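Local coordinates for PA3566 protein (Pseudomonas aeruginosa, PDB 1X7V) that is of unknown function but belongs to the antibiotic biosynthesis monooxygenase family, so that an oxidoreductase activity is plausible though unproven, at residues A[18-23]-A[50-55]; A[40-45]-A[56-61]. One frame throughout, in Å; residues are numbered along the deposited sequence.

Contact 1. Residues A[18-23]-A[50-55]; sequences GHAEAL and HDSHLF
The carbonyl oxygen of Ser52 meets two groups of very different character: it accepts a hydrogen bond from the Gln47 side-chain amide, while the methyl carbon CB of Ala20 comes up to 3.4 Å from Ser52 O. That methyl carries much of the contact. It also lies off-centre over one face of the His53 ring, with Ala20 CB 4.0 Å from His53 ND1. The imidazole reaches this place because CG lies beside the backbone N, opposite the carbonyl carbon (chi1 -60°), which turns its edge toward Gly18. There His53 CE1 stands 3.0 Å from Gly18 N, unusually short, and the pair is best treated as doubtful. One local brace of the loop is an Asx turn: His53 N donates at 3.0 Å to Asp51 OD1, from above the carboxylate plane. Asp48 OD2, accepting from His50 N and Asp51 N, is a second. The contact thus joins the N-terminal turn of helix 20-36, with His19 at its N-cap, to the 40-47/54-61 hairpin loop of an alpha-beta plait. Deeper in, Leu23 and Phe55 run past one another head to tail, Leu23 CD2 3.8 Å from Phe55 CD1, and Phe55 CZ lies 3.6 Å from Ala20 O. Leaving the His53 pair aside, no hydrogen bond is assigned between the segments, so the fit appears to rest largely on shape, while directional bonds mould the loop.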
ATOM      1  N   GLY A  18       8.464  17.902  -0.520  1.00 69.96           N
ATOM      2  CA  GLY A  18       9.174  18.069   0.730  1.00 69.85           C
ATOM      3  C   GLY A  18       8.885  17.008   1.782  1.00 70.40           C
ATOM      4  O   GLY A  18       9.600  16.947   2.750  1.00 70.78           O
ATOM      5  N   HIS A  19       7.818  16.201   1.596  1.00 70.18           N
ATOM      6  CA  HIS A  19       7.372  15.214   2.594  1.00 69.69           C
ATOM      7  C   HIS A  19       7.657  13.740   2.296  1.00 69.20           C
ATOM      8  O   HIS A  19       7.049  12.884   2.915  1.00 68.17           O
ATOM      9  CB  HIS A  19       5.890  15.423   2.875  1.00 70.18           C
ATOM     10  CG  HIS A  19       5.587  16.760   3.463  1.00 73.34           C
ATOM     11  ND1 HIS A  19       5.689  17.020   4.816  1.00 77.37           N
ATOM     12  CD2 HIS A  19       5.320  17.949   2.876  1.00 75.55           C
ATOM     13  CE1 HIS A  19       5.407  18.295   5.043  1.00 76.17           C
ATOM     14  NE2 HIS A  19       5.164  18.875   3.884  1.00 75.83           N
ATOM     15  N   ALA A  20       8.600  13.425   1.404  1.00 68.55           N
ATOM     16  CA  ALA A  20       8.939  12.042   1.056  1.00 69.11           C
ATOM     17  C   ALA A  20       9.404  11.224   2.248  1.00 69.48           C
ATOM     18  O   ALA A  20       9.005  10.075   2.407  1.00 70.47           O
ATOM     19  CB  ALA A  20       9.997  11.970  -0.055  1.00 69.97           C
ATOM     20  N   GLU A  21      10.260  11.793   3.086  1.00 69.92           N
ATOM     21  CA  GLU A  21      10.782  11.025   4.188  1.00 71.39           C
ATOM     22  C   GLU A  21       9.718  10.672   5.207  1.00 69.74           C
ATOM     23  O   GLU A  21       9.731   9.560   5.758  1.00 70.31           O
ATOM     24  CB  GLU A  21      11.913  11.780   4.861  1.00 72.91           C
ATOM     25  CG  GLU A  21      13.116  12.005   3.922  1.00 79.21           C
ATOM     26  CD  GLU A  21      14.090  10.806   3.778  1.00 87.92           C
ATOM     27  OE1 GLU A  21      13.649   9.623   3.634  1.00 94.52           O
ATOM     28  OE2 GLU A  21      15.326  11.060   3.754  1.00 92.62           O
ATOM     29  N   ALA A  22       8.817  11.613   5.469  1.00 69.19           N
ATOM     30  CA  ALA A  22       7.737  11.398   6.419  1.00 70.82           C
ATOM     31  C   ALA A  22       6.794  10.322   5.875  1.00 70.81           C
ATOM     32  O   ALA A  22       6.353   9.389   6.594  1.00 72.67           O
ATOM     33  CB  ALA A  22       6.963  12.696   6.682  1.00 70.70           C
ATOM     34  N   LEU A  23       6.462  10.422   4.606  1.00 70.85           N
ATOM     35  CA  LEU A  23       5.585   9.411   4.008  1.00 70.78           C
ATOM     36  C   LEU A  23       6.198   7.968   3.981  1.00 70.39           C
ATOM     37  O   LEU A  23       5.504   6.967   4.265  1.00 72.32           O
ATOM     38  CB  LEU A  23       5.137   9.894   2.607  1.00 71.70           C
ATOM     39  CG  LEU A  23       4.235   8.883   1.846  1.00 72.64           C
ATOM     40  CD1 LEU A  23       2.996   8.647   2.708  1.00 74.69           C
ATOM     41  CD2 LEU A  23       3.886   9.304   0.404  1.00 72.51           C
ATOM     42  N   HIS A  50      13.558   7.622  -9.851  1.00 73.45           N
ATOM     43  CA  HIS A  50      13.868   9.013 -10.232  1.00 74.90           C
ATOM     44  C   HIS A  50      13.196  10.128  -9.475  1.00 76.09           C
ATOM     45  O   HIS A  50      13.649  11.286  -9.594  1.00 79.35           O
ATOM     46  CB  HIS A  50      13.573   9.198 -11.703  1.00 76.14           C
ATOM     47  CG  HIS A  50      14.411   8.332 -12.595  1.00 79.41           C
ATOM     48  ND1 HIS A  50      15.780   8.464 -12.682  1.00 82.66           N
ATOM     49  CD2 HIS A  50      14.067   7.359 -13.469  1.00 78.18           C
ATOM     50  CE1 HIS A  50      16.247   7.589 -13.556  1.00 81.67           C
ATOM     51  NE2 HIS A  50      15.226   6.906 -14.044  1.00 82.10           N
ATOM     52  N   ASP A  51      12.106   9.847  -8.746  1.00 74.93           N
ATOM     53  CA  ASP A  51      11.398  10.864  -7.968  1.00 74.70           C
ATOM     54  C   ASP A  51      11.185  10.285  -6.581  1.00 73.82           C
ATOM     55  O   ASP A  51      10.407   9.343  -6.424  1.00 72.71           O
ATOM     56  CB  ASP A  51      10.054  11.209  -8.613  1.00 75.22           C
ATOM     57  CG  ASP A  51       9.284  12.317  -7.846  1.00 77.19           C
ATOM     58  OD1 ASP A  51       9.714  12.747  -6.742  1.00 76.09           O
ATOM     59  OD2 ASP A  51       8.233  12.779  -8.369  1.00 81.34           O
ATOM     60  N   SER A  52      11.845  10.869  -5.576  1.00 72.61           N
ATOM     61  CA  SER A  52      11.792  10.363  -4.202  1.00 72.14           C
ATOM     62  C   SER A  52      10.375  10.423  -3.585  1.00 70.96           C
ATOM     63  O   SER A  52      10.079   9.702  -2.651  1.00 70.81           O
ATOM     64  CB  SER A  52      12.740  11.208  -3.338  1.00 74.27           C
ATOM     65  OG  SER A  52      12.278  12.548  -3.333  1.00 76.08           O
ATOM     66  N   HIS A  53       9.515  11.281  -4.125  1.00 68.92           N
ATOM     67  CA  HIS A  53       8.138  11.426  -3.658  1.00 70.14           C
ATOM     68  C   HIS A  53       7.171  10.340  -4.083  1.00 70.59           C
ATOM     69  O   HIS A  53       6.028  10.344  -3.597  1.00 71.40           O
ATOM     70  CB  HIS A  53       7.610  12.762  -4.147  1.00 70.23           C
ATOM     71  CG  HIS A  53       8.401  13.926  -3.646  1.00 69.65           C
ATOM     72  ND1 HIS A  53       8.117  14.550  -2.454  1.00 70.52           N
ATOM     73  CD2 HIS A  53       9.485  14.542  -4.149  1.00 72.51           C
ATOM     74  CE1 HIS A  53       8.999  15.515  -2.243  1.00 71.41           C
ATOM     75  NE2 HIS A  53       9.845  15.530  -3.258  1.00 75.35           N
ATOM     76  N   LEU A  54       7.620   9.418  -4.936  1.00 70.56           N
ATOM     77  CA  LEU A  54       6.754   8.364  -5.506  1.00 70.73           C
ATOM     78  C   LEU A  54       7.114   7.008  -4.943  1.00 70.19           C
ATOM     79  O   LEU A  54       8.277   6.602  -4.965  1.00 69.77           O
ATOM     80  CB  LEU A  54       6.887   8.279  -7.000  1.00 72.93           C
ATOM     81  CG  LEU A  54       5.933   9.128  -7.812  1.00 78.57           C
ATOM     82  CD1 LEU A  54       6.418   9.177  -9.235  1.00 82.70           C
ATOM     83  CD2 LEU A  54       4.533   8.490  -7.682  1.00 82.19           C
ATOM     84  N   PHE A  55       6.098   6.351  -4.397  1.00 69.20           N
ATOM     85  CA  PHE A  55       6.188   5.032  -3.770  1.00 68.30           C
ATOM     86  C   PHE A  55       5.138   4.139  -4.376  1.00 69.67           C
ATOM     87  O   PHE A  55       4.114   4.628  -4.865  1.00 72.32           O
ATOM     88  CB  PHE A  55       5.924   5.098  -2.275  1.00 68.63           C
ATOM     89  CG  PHE A  55       6.852   6.023  -1.537  1.00 66.44           C
ATOM     90  CD1 PHE A  55       6.594   7.376  -1.445  1.00 67.61           C
ATOM     91  CD2 PHE A  55       8.029   5.551  -1.036  1.00 68.62           C
ATOM     92  CE1 PHE A  55       7.516   8.211  -0.806  1.00 69.98           C
ATOM     93  CE2 PHE A  55       8.874   6.341  -0.431  1.00 66.10           C
ATOM     94  CZ  PHE A  55       8.607   7.696  -0.319  1.00 68.22           C
TER

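Contact 2. Residues A[40-45]-A[56-61]; sequences CLQYDL and YMIEQW
Gln42 and Gln60 meet through their side-chain amides: Gln60 NE2 donates to Gln42 OE1 at 2.9 Å, nearly straight (167°), with the two amide planes turned 71° apart. The extended Gln42 side chain lies alongside Ile58, whose CG2 branch is 3.6 Å from Gln42 OE1. On the face of the sheet toward the helices, two side chains of the neighbouring strand come to the same side of the Tyr43 ring. Selenomethionine Met57 brings CG over the face, a CH-pi contact 3.9 Å from the Tyr43 centroid; its bend at chi2 puts SE obliquely at the ring, 3.5 Å from Tyr43 CE2, and that at chi3 turns methyl CE back toward it. Glu59 runs beside the tyrosine, CD obliquely near CE1, its carboxylate tilted 37° to the ring. Further along, Cys40 SG sits over a face of the Trp61 six-membered ring, 4.2 Å from its centroid. These pairs decorate an antiparallel hairpin whose first strand is outermost in this chain's four-stranded ferredoxin-like (alpha-beta plait) sheet. Asp44 and Ile58 bond N to O both ways, and Gln60 N donates to Gln42 O beside a classic beta bulge that shifts the register by one residue: Leu41 N donates to Gln60 O at 2.8 Å, Gln42 N only weakly. A second shell orients the polar groups. Gln42 NE2 donates to Asp44 OD2, and Asp44 is salt-bridged to Arg35. Trp61 NE1 meets the anti lone pair of Glu59 OE1 at 2.8 Å, in the indole plane, while a water reaches Tyr43 OH and, weakly, Glu59 OE2. His70 of helix 64-71 brings its ring against Tyr43 and Trp61.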
ATOM      1  N   CYS A  40      -2.813 -12.641   2.689  1.00 70.50           N
ATOM      2  CA  CYS A  40      -1.833 -11.748   2.073  1.00 70.96           C
ATOM      3  C   CYS A  40      -0.743 -12.559   1.415  1.00 72.11           C
ATOM      4  O   CYS A  40       0.074 -13.210   2.093  1.00 73.91           O
ATOM      5  CB  CYS A  40      -1.225 -10.732   3.083  1.00 70.42           C
ATOM      6  SG  CYS A  40      -0.205  -9.551   2.191  1.00 73.28           S
ATOM      7  N   LEU A  41      -0.746 -12.544   0.091  1.00 71.17           N
ATOM      8  CA  LEU A  41       0.244 -13.265  -0.701  1.00 71.47           C
ATOM      9  C   LEU A  41       1.462 -12.435  -1.074  1.00 71.63           C
ATOM     10  O   LEU A  41       2.489 -12.971  -1.409  1.00 73.06           O
ATOM     11  CB  LEU A  41      -0.414 -13.830  -1.969  1.00 71.74           C
ATOM     12  CG  LEU A  41      -1.514 -14.806  -1.670  1.00 73.05           C
ATOM     13  CD1 LEU A  41      -2.076 -15.312  -2.981  1.00 73.86           C
ATOM     14  CD2 LEU A  41      -0.964 -15.912  -0.836  1.00 77.17           C
ATOM     15  N   GLN A  42       1.333 -11.125  -1.035  1.00 70.77           N
ATOM     16  CA  GLN A  42       2.488 -10.239  -1.292  1.00 70.30           C
ATOM     17  C   GLN A  42       2.120  -8.890  -0.707  1.00 69.50           C
ATOM     18  O   GLN A  42       1.005  -8.445  -0.828  1.00 67.46           O
ATOM     19  CB  GLN A  42       2.756 -10.096  -2.799  1.00 70.48           C
ATOM     20  CG  GLN A  42       3.972  -9.143  -3.114  1.00 69.49           C
ATOM     21  CD  GLN A  42       4.240  -8.966  -4.587  1.00 71.06           C
ATOM     22  OE1 GLN A  42       3.438  -9.368  -5.418  1.00 71.46           O
ATOM     23  NE2 GLN A  42       5.411  -8.354  -4.927  1.00 72.88           N
ATOM     24  N   TYR A  43       3.096  -8.211  -0.116  1.00 69.94           N
ATOM     25  CA  TYR A  43       2.895  -6.838   0.336  1.00 70.31           C
ATOM     26  C   TYR A  43       4.275  -6.213   0.424  1.00 71.16           C
ATOM     27  O   TYR A  43       4.996  -6.390   1.428  1.00 70.97           O
ATOM     28  CB  TYR A  43       2.130  -6.757   1.657  1.00 70.79           C
ATOM     29  CG  TYR A  43       1.539  -5.394   1.956  1.00 70.69           C
ATOM     30  CD1 TYR A  43       0.178  -5.104   1.709  1.00 69.95           C
ATOM     31  CD2 TYR A  43       2.294  -4.423   2.578  1.00 72.15           C
ATOM     32  CE1 TYR A  43      -0.361  -3.884   2.017  1.00 70.68           C
ATOM     33  CE2 TYR A  43       1.772  -3.194   2.900  1.00 72.20           C
ATOM     34  CZ  TYR A  43       0.443  -2.916   2.611  1.00 71.25           C
ATOM     35  OH  TYR A  43      -0.032  -1.694   2.931  1.00 71.83           O
ATOM     36  N   ASP A  44       4.644  -5.540  -0.666  1.00 71.23           N
ATOM     37  CA  ASP A  44       5.983  -5.029  -0.847  1.00 70.36           C
ATOM     38  C   ASP A  44       5.957  -3.527  -1.162  1.00 70.25           C
ATOM     39  O   ASP A  44       5.202  -3.093  -1.994  1.00 70.56           O
ATOM     40  CB  ASP A  44       6.679  -5.801  -2.003  1.00 71.34           C
ATOM     41  CG  ASP A  44       7.005  -7.257  -1.644  1.00 73.93           C
ATOM     42  OD1 ASP A  44       7.326  -7.560  -0.443  1.00 74.74           O
ATOM     43  OD2 ASP A  44       6.985  -8.091  -2.595  1.00 75.13           O
ATOM     44  N   LEU A  45       6.798  -2.768  -0.456  1.00 70.19           N
ATOM     45  CA  LEU A  45       6.966  -1.335  -0.605  1.00 69.49           C
ATOM     46  C   LEU A  45       8.193  -0.992  -1.451  1.00 68.56           C
ATOM     47  O   LEU A  45       9.226  -1.592  -1.328  1.00 67.27           O
ATOM     48  CB  LEU A  45       7.137  -0.666   0.760  1.00 71.02           C
ATOM     49  CG  LEU A  45       7.314   0.846   0.789  1.00 69.60           C
ATOM     50  CD1 LEU A  45       6.162   1.587   0.166  1.00 70.85           C
ATOM     51  CD2 LEU A  45       7.501   1.279   2.265  1.00 71.36           C
ATOM     52  N   TYR A  56       5.408   2.840  -4.316  1.00 69.09           N
ATOM     53  CA  TYR A  56       4.527   1.828  -4.926  1.00 69.75           C
ATOM     54  C   TYR A  56       4.380   0.709  -3.963  1.00 70.21           C
ATOM     55  O   TYR A  56       5.400   0.148  -3.532  1.00 70.18           O
ATOM     56  CB  TYR A  56       5.143   1.265  -6.220  1.00 70.58           C
ATOM     57  CG  TYR A  56       5.521   2.298  -7.230  1.00 71.26           C
ATOM     58  CD1 TYR A  56       6.773   2.935  -7.183  1.00 71.92           C
ATOM     59  CD2 TYR A  56       4.643   2.687  -8.227  1.00 72.00           C
ATOM     60  CE1 TYR A  56       7.158   3.904  -8.133  1.00 72.83           C
ATOM     61  CE2 TYR A  56       5.016   3.654  -9.179  1.00 73.40           C
ATOM     62  CZ  TYR A  56       6.272   4.272  -9.107  1.00 74.49           C
ATOM     63  OH  TYR A  56       6.656   5.235 -10.034  1.00 75.97           O
HETATM   64  N   MSE A  57       3.131   0.359  -3.609  1.00 70.72           N
HETATM   65  CA  MSE A  57       2.909  -0.869  -2.845  1.00 71.30           C
HETATM   66  C   MSE A  57       2.380  -1.895  -3.846  1.00 71.24           C
HETATM   67  O   MSE A  57       1.390  -1.623  -4.518  1.00 72.50           O
HETATM   68  CB  MSE A  57       1.890  -0.657  -1.707  1.00 71.73           C
HETATM   69  CG  MSE A  57       1.913  -1.688  -0.635  1.00 73.59           C
HETATM   70 SE   MSE A  57       3.514  -1.382   0.497  1.00 81.35          SE
HETATM   71  CE  MSE A  57       2.811   0.223   1.636  1.00 80.92           C
ATOM     72  N   ILE A  58       3.045  -3.034  -3.950  1.00 70.04           N
ATOM     73  CA  ILE A  58       2.591  -4.155  -4.783  1.00 70.38           C
ATOM     74  C   ILE A  58       2.064  -5.181  -3.809  1.00 69.47           C
ATOM     75  O   ILE A  58       2.779  -5.686  -2.935  1.00 70.25           O
ATOM     76  CB  ILE A  58       3.684  -4.753  -5.706  1.00 70.24           C
ATOM     77  CG1 ILE A  58       4.316  -3.656  -6.627  1.00 69.61           C
ATOM     78  CG2 ILE A  58       3.095  -5.919  -6.548  1.00 71.11           C
ATOM     79  CD1 ILE A  58       5.460  -4.149  -7.431  1.00 72.66           C
ATOM     80  N   GLU A  59       0.792  -5.518  -3.977  1.00 70.68           N
ATOM     81  CA  GLU A  59       0.067  -6.367  -3.042  1.00 69.73           C
ATOM     82  C   GLU A  59      -0.639  -7.494  -3.827  1.00 70.14           C
ATOM     83  O   GLU A  59      -1.094  -7.254  -4.942  1.00 69.62           O
ATOM     84  CB  GLU A  59      -0.995  -5.561  -2.297  1.00 69.82           C
ATOM     85  CG  GLU A  59      -0.534  -4.264  -1.654  1.00 71.01           C
ATOM     86  CD  GLU A  59      -1.644  -3.484  -1.024  1.00 73.77           C
ATOM     87  OE1 GLU A  59      -2.722  -4.073  -0.737  1.00 74.98           O
ATOM     88  OE2 GLU A  59      -1.440  -2.258  -0.778  1.00 80.84           O
ATOM     89  N   GLN A  60      -0.728  -8.677  -3.235  1.00 68.20           N
ATOM     90  CA  GLN A  60      -1.578  -9.755  -3.754  1.00 69.11           C
ATOM     91  C   GLN A  60      -2.444 -10.255  -2.596  1.00 69.49           C
ATOM     92  O   GLN A  60      -1.969 -10.499  -1.465  1.00 69.33           O
ATOM     93  CB  GLN A  60      -0.752 -10.895  -4.339  1.00 69.73           C
ATOM     94  CG  GLN A  60       0.033 -10.569  -5.594  1.00 69.99           C
ATOM     95  CD  GLN A  60       0.699 -11.788  -6.133  1.00 70.92           C
ATOM     96  OE1 GLN A  60       0.019 -12.731  -6.557  1.00 71.22           O
ATOM     97  NE2 GLN A  60       2.034 -11.837  -6.047  1.00 70.41           N
ATOM     98  N   TRP A  61      -3.713 -10.472  -2.883  1.00 69.44           N
ATOM     99  CA  TRP A  61      -4.654 -10.871  -1.856  1.00 70.02           C
ATOM    100  C   TRP A  61      -5.403 -12.068  -2.398  1.00 70.79           C
ATOM    101  O   TRP A  61      -5.734 -12.100  -3.573  1.00 68.97           O
ATOM    102  CB  TRP A  61      -5.617  -9.708  -1.571  1.00 70.40           C
ATOM    103  CG  TRP A  61      -4.978  -8.569  -0.868  1.00 70.92           C
ATOM    104  CD1 TRP A  61      -4.569  -7.392  -1.411  1.00 73.03           C
ATOM    105  CD2 TRP A  61      -4.651  -8.524   0.507  1.00 71.96           C
ATOM    106  NE1 TRP A  61      -3.965  -6.607  -0.435  1.00 73.27           N
ATOM    107  CE2 TRP A  61      -3.997  -7.290   0.751  1.00 71.94           C
ATOM    108  CE3 TRP A  61      -4.825  -9.418   1.573  1.00 72.08           C
ATOM    109  CZ2 TRP A  61      -3.587  -6.910   2.025  1.00 73.43           C
ATOM    110  CZ3 TRP A  61      -4.355  -9.043   2.839  1.00 73.10           C
ATOM    111  CH2 TRP A  61      -3.766  -7.809   3.043  1.00 73.28           C
TER
HETATM  112  O   HOH W   1      -2.366  -0.913   2.116  1.00 25.69           O

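In the fold
Strand 54-61 serves both contacts, and helix 20-36, the partner in contact 1, is followed in the chain by strand 40-47 of contact 2. Their centres lie about 19 Å apart, yet they touch where Phe55 CB packs on Leu45 CD1. Contact 1 sits farther out, about 14 Å from the chain centre, and fits a helix start to a loop and strand end with no hydrogen bond assigned between the segments. Contact 2, at about 7 Å, is more than twice as extensive and joins neighbouring strands by a backbone ladder. Buried aromatic and selenium contacts, with the carboxylate of Glu59 among them, line its helix-facing side, whereas amides, Asp44 and the apolar Ile58 occupy the partly exposed opposite face.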